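Local coordinates for neck appendage protein (Bacillus phage GA-1, PDB 3GUD) that probably acts, through this C-terminal intramolecular chaperone domain, to guide trimerisation and triple-beta-helix folding of the phage's neck appendage, at residues D72-T77 against G95-I100. Residues are numbered along the deposited sequence; the frame is centred on the assembly and turned at random. Where two conformers were deposited one is given.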
ATOM      1  N   ASP A  72      -5.891 -16.601  11.649  1.00 39.66           N
ATOM      2  CA  ASP A  72      -6.049 -17.735  10.769  0.57 40.90           C
ATOM      3  C   ASP A  72      -5.585 -18.981  11.484  1.00 43.29           C
ATOM      4  O   ASP A  72      -4.598 -19.001  12.237  1.00 44.34           O
ATOM      5  CB  ASP A  72      -5.313 -17.558   9.422  0.57 42.17           C
ATOM      6  CG  ASP A  72      -5.634 -18.680   8.417  0.57 41.34           C
ATOM      7  OD1 ASP A  72      -6.615 -19.418   8.646  0.57 41.55           O
ATOM      8  OD2 ASP A  72      -4.897 -18.786   7.414  0.57 43.08           O
ATOM      9  N   GLU A  73      -6.377 -20.034  11.301  1.00 45.57           N
ATOM     10  CA  GLU A  73      -6.143 -21.288  12.008  1.00 44.52           C
ATOM     11  C   GLU A  73      -6.442 -22.499  11.134  1.00 48.61           C
ATOM     12  O   GLU A  73      -7.290 -22.431  10.230  1.00 52.67           O
ATOM     13  CB  GLU A  73      -6.982 -21.324  13.278  1.00 45.65           C
ATOM     14  CG  GLU A  73      -7.571 -22.690  13.599  1.00 51.55           C
ATOM     15  CD  GLU A  73      -9.035 -22.832  13.191  1.00 55.33           C
ATOM     16  OE1 GLU A  73      -9.709 -21.798  12.966  1.00 52.68           O
ATOM     17  OE2 GLU A  73      -9.500 -23.990  13.117  1.00 58.78           O
ATOM     18  N   TRP A  74      -5.763 -23.615  11.390  1.00 47.90           N
ATOM     19  CA  TRP A  74      -5.875 -24.748  10.462  1.00 53.29           C
ATOM     20  C   TRP A  74      -5.814 -26.173  11.034  1.00 57.61           C
ATOM     21  O   TRP A  74      -5.351 -26.404  12.155  1.00 56.15           O
ATOM     22  CB  TRP A  74      -4.893 -24.613   9.288  1.00 51.75           C
ATOM     23  CG  TRP A  74      -3.455 -24.494   9.654  1.00 48.35           C
ATOM     24  CD1 TRP A  74      -2.577 -25.509   9.917  1.00 51.28           C
ATOM     25  CD2 TRP A  74      -2.710 -23.275   9.755  1.00 47.70           C
ATOM     26  NE1 TRP A  74      -1.330 -24.987  10.190  1.00 52.96           N
ATOM     27  CE2 TRP A  74      -1.389 -23.617  10.099  1.00 50.01           C
ATOM     28  CE3 TRP A  74      -3.038 -21.922   9.594  1.00 45.14           C
ATOM     29  CZ2 TRP A  74      -0.391 -22.642  10.285  1.00 48.18           C
ATOM     30  CZ3 TRP A  74      -2.055 -20.959   9.781  1.00 43.92           C
ATOM     31  CH2 TRP A  74      -0.750 -21.322  10.119  1.00 48.10           C
ATOM     32  N   GLU A  75      -6.318 -27.118  10.240  1.00 58.36           N
ATOM     33  CA  GLU A  75      -6.298 -28.528  10.595  1.00 60.21           C
ATOM     34  C   GLU A  75      -4.957 -29.182  10.267  1.00 61.04           C
ATOM     35  O   GLU A  75      -4.252 -28.745   9.361  1.00 62.15           O
ATOM     36  CB  GLU A  75      -7.426 -29.265   9.882  1.00 64.17           C
ATOM     37  CG  GLU A  75      -8.760 -29.140  10.589  1.00 66.19           C
ATOM     38  CD  GLU A  75      -8.629 -29.337  12.087  1.00 64.98           C
ATOM     39  OE1 GLU A  75      -9.595 -29.023  12.814  1.00 64.45           O
ATOM     40  OE2 GLU A  75      -7.559 -29.803  12.533  1.00 61.87           O
ATOM     41  N   ALA A  76      -4.620 -30.234  11.015  1.00 67.78           N
ATOM     42  CA  ALA A  76      -3.390 -31.001  10.809  1.00 67.01           C
ATOM     43  C   ALA A  76      -3.569 -32.023   9.691  1.00 67.77           C
ATOM     44  O   ALA A  76      -4.270 -33.023   9.868  1.00 67.46           O
ATOM     45  CB  ALA A  76      -2.975 -31.697  12.099  1.00 62.74           C
ATOM     46  N   THR A  77      -2.923 -31.774   8.550  1.00 69.88           N
ATOM     47  CA  THR A  77      -3.116 -32.586   7.347  1.00 71.83           C
ATOM     48  C   THR A  77      -2.150 -33.778   7.273  1.00 72.20           C
ATOM     49  O   THR A  77      -0.971 -33.658   7.610  1.00 72.29           O
ATOM     50  CB  THR A  77      -3.001 -31.726   6.066  1.00 70.39           C
ATOM     51  OG1 THR A  77      -1.695 -31.143   5.992  1.00 75.17           O
ATOM     52  CG2 THR A  77      -4.040 -30.607   6.069  1.00 65.62           C
ATOM     53  N   GLY A  95      -1.459 -25.332  13.182  1.00 56.16           N
ATOM     54  CA  GLY A  95      -0.913 -24.094  13.705  1.00 51.95           C
ATOM     55  C   GLY A  95      -1.919 -22.977  13.549  1.00 47.12           C
ATOM     56  O   GLY A  95      -3.063 -23.211  13.167  1.00 47.97           O
ATOM     57  N   ASN A  96      -1.499 -21.762  13.867  1.00 43.45           N
ATOM     58  CA  ASN A  96      -2.298 -20.581  13.589  1.00 43.56           C
ATOM     59  C   ASN A  96      -1.346 -19.456  13.264  1.00 44.72           C
ATOM     60  O   ASN A  96      -0.125 -19.633  13.313  1.00 46.06           O
ATOM     61  CB  ASN A  96      -3.199 -20.202  14.775  1.00 43.29           C
ATOM     62  CG  ASN A  96      -2.435 -20.090  16.083  1.00 41.60           C
ATOM     63  OD1 ASN A  96      -1.931 -19.025  16.431  1.00 40.28           O
ATOM     64  ND2 ASN A  96      -2.339 -21.198  16.808  1.00 41.22           N
ATOM     65  N   ILE A  97      -1.890 -18.294  12.942  1.00 42.94           N
ATOM     66  CA  ILE A  97      -1.051 -17.199  12.517  1.00 42.24           C
ATOM     67  C   ILE A  97      -1.865 -15.921  12.537  1.00 40.09           C
ATOM     68  O   ILE A  97      -3.011 -15.907  12.102  1.00 39.96           O
ATOM     69  CB  ILE A  97      -0.486 -17.478  11.098  1.00 41.49           C
ATOM     70  CG1 ILE A  97       0.617 -16.486  10.728  1.00 42.32           C
ATOM     71  CG2 ILE A  97      -1.590 -17.475  10.065  1.00 39.34           C
ATOM     72  CD1 ILE A  97       0.924 -16.459   9.244  1.00 44.52           C
ATOM     73  N   TYR A  98      -1.276 -14.862  13.079  1.00 40.72           N
ATOM     74  CA  TYR A  98      -1.843 -13.529  12.981  1.00 39.97           C
ATOM     75  C   TYR A  98      -1.089 -12.768  11.907  1.00 41.42           C
ATOM     76  O   TYR A  98       0.134 -12.844  11.826  1.00 44.34           O
ATOM     77  CB  TYR A  98      -1.706 -12.787  14.302  1.00 40.10           C
ATOM     78  CG  TYR A  98      -2.618 -13.287  15.397  1.00 42.90           C
ATOM     79  CD1 TYR A  98      -2.289 -14.419  16.139  1.00 43.25           C
ATOM     80  CD2 TYR A  98      -3.803 -12.617  15.702  1.00 42.10           C
ATOM     81  CE1 TYR A  98      -3.120 -14.879  17.157  1.00 42.60           C
ATOM     82  CE2 TYR A  98      -4.645 -13.066  16.718  1.00 44.15           C
ATOM     83  CZ  TYR A  98      -4.296 -14.198  17.447  1.00 44.67           C
ATOM     84  OH  TYR A  98      -5.120 -14.652  18.458  1.00 41.41           O
ATOM     85  N   SER A  99      -1.821 -12.048  11.072  1.00 38.28           N
ATOM     86  CA  SER A  99      -1.212 -11.248  10.027  1.00 39.61           C
ATOM     87  C   SER A  99      -1.708  -9.848  10.255  1.00 37.94           C
ATOM     88  O   SER A  99      -2.382  -9.604  11.237  1.00 39.89           O
ATOM     89  CB  SER A  99      -1.629 -11.750   8.639  1.00 42.10           C
ATOM     90  OG  SER A  99      -3.037 -11.787   8.486  1.00 39.17           O
ATOM     91  N   ILE A 100      -1.376  -8.917   9.374  1.00 38.73           N
ATOM     92  CA  ILE A 100      -1.953  -7.585   9.481  1.00 39.33           C
ATOM     93  C   ILE A 100      -2.532  -7.206   8.131  1.00 39.93           C
ATOM     94  O   ILE A 100      -2.217  -7.833   7.126  1.00 41.87           O
ATOM     95  CB  ILE A 100      -0.943  -6.492   9.984  1.00 40.17           C
ATOM     96  CG1 ILE A 100       0.069  -6.116   8.896  1.00 39.91           C
ATOM     97  CG2 ILE A 100      -0.246  -6.924  11.278  1.00 36.63           C
ATOM     98  CD1 ILE A 100       0.793  -4.813   9.152  1.00 35.97           C
TER
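The indole of Trp74 turns one face to the backbone of Gly95 and Asn96: Gly95 O stands over the centre of that face, 3.4 Å above its plane, and Asn96 N sits over the same face, offset toward the rim. At the edge, in the ring plane, CG2 of Ile97 meets Trp74 CZ3 at 3.5 Å. A chi1 of 57° sets Trp74 CG between its own backbone N and carbonyl carbon, which brings the indole against the main chain of 95-96. Gly95, without a side chain, lets the ring come close; Trp74 NE1 passes 3.0 Å from Gly95 N, two donors that do not bond, and gives its hydrogen instead to Glu93 O. Here the two-stranded antiparallel sheet of 69-73 and 96-100 ends, and the chain runs out from the helical body of this Peptidase S74-type chaperone domain into a long arm carrying the short strands 80-81 and 87-89. Asp72 and Ile97 form a hydrogen-bonded pair, Asp72 N to Ile97 O at 3.0 Å and Ile97 N to Asp72 O at 2.9 Å. Glu73 and Asn96 make the next, non-hydrogen-bonded pair, their CB atoms 4.2 Å apart. One step further, the carbonyl O of Gly95 that lies over the indole accepts the backbone N-H of Trp74 at 3.3 Å. Ile97 CG2 additionally touches Asp72 CB at 3.8 Å, and Ile97 packs on His5 of a second subunit of the trimer.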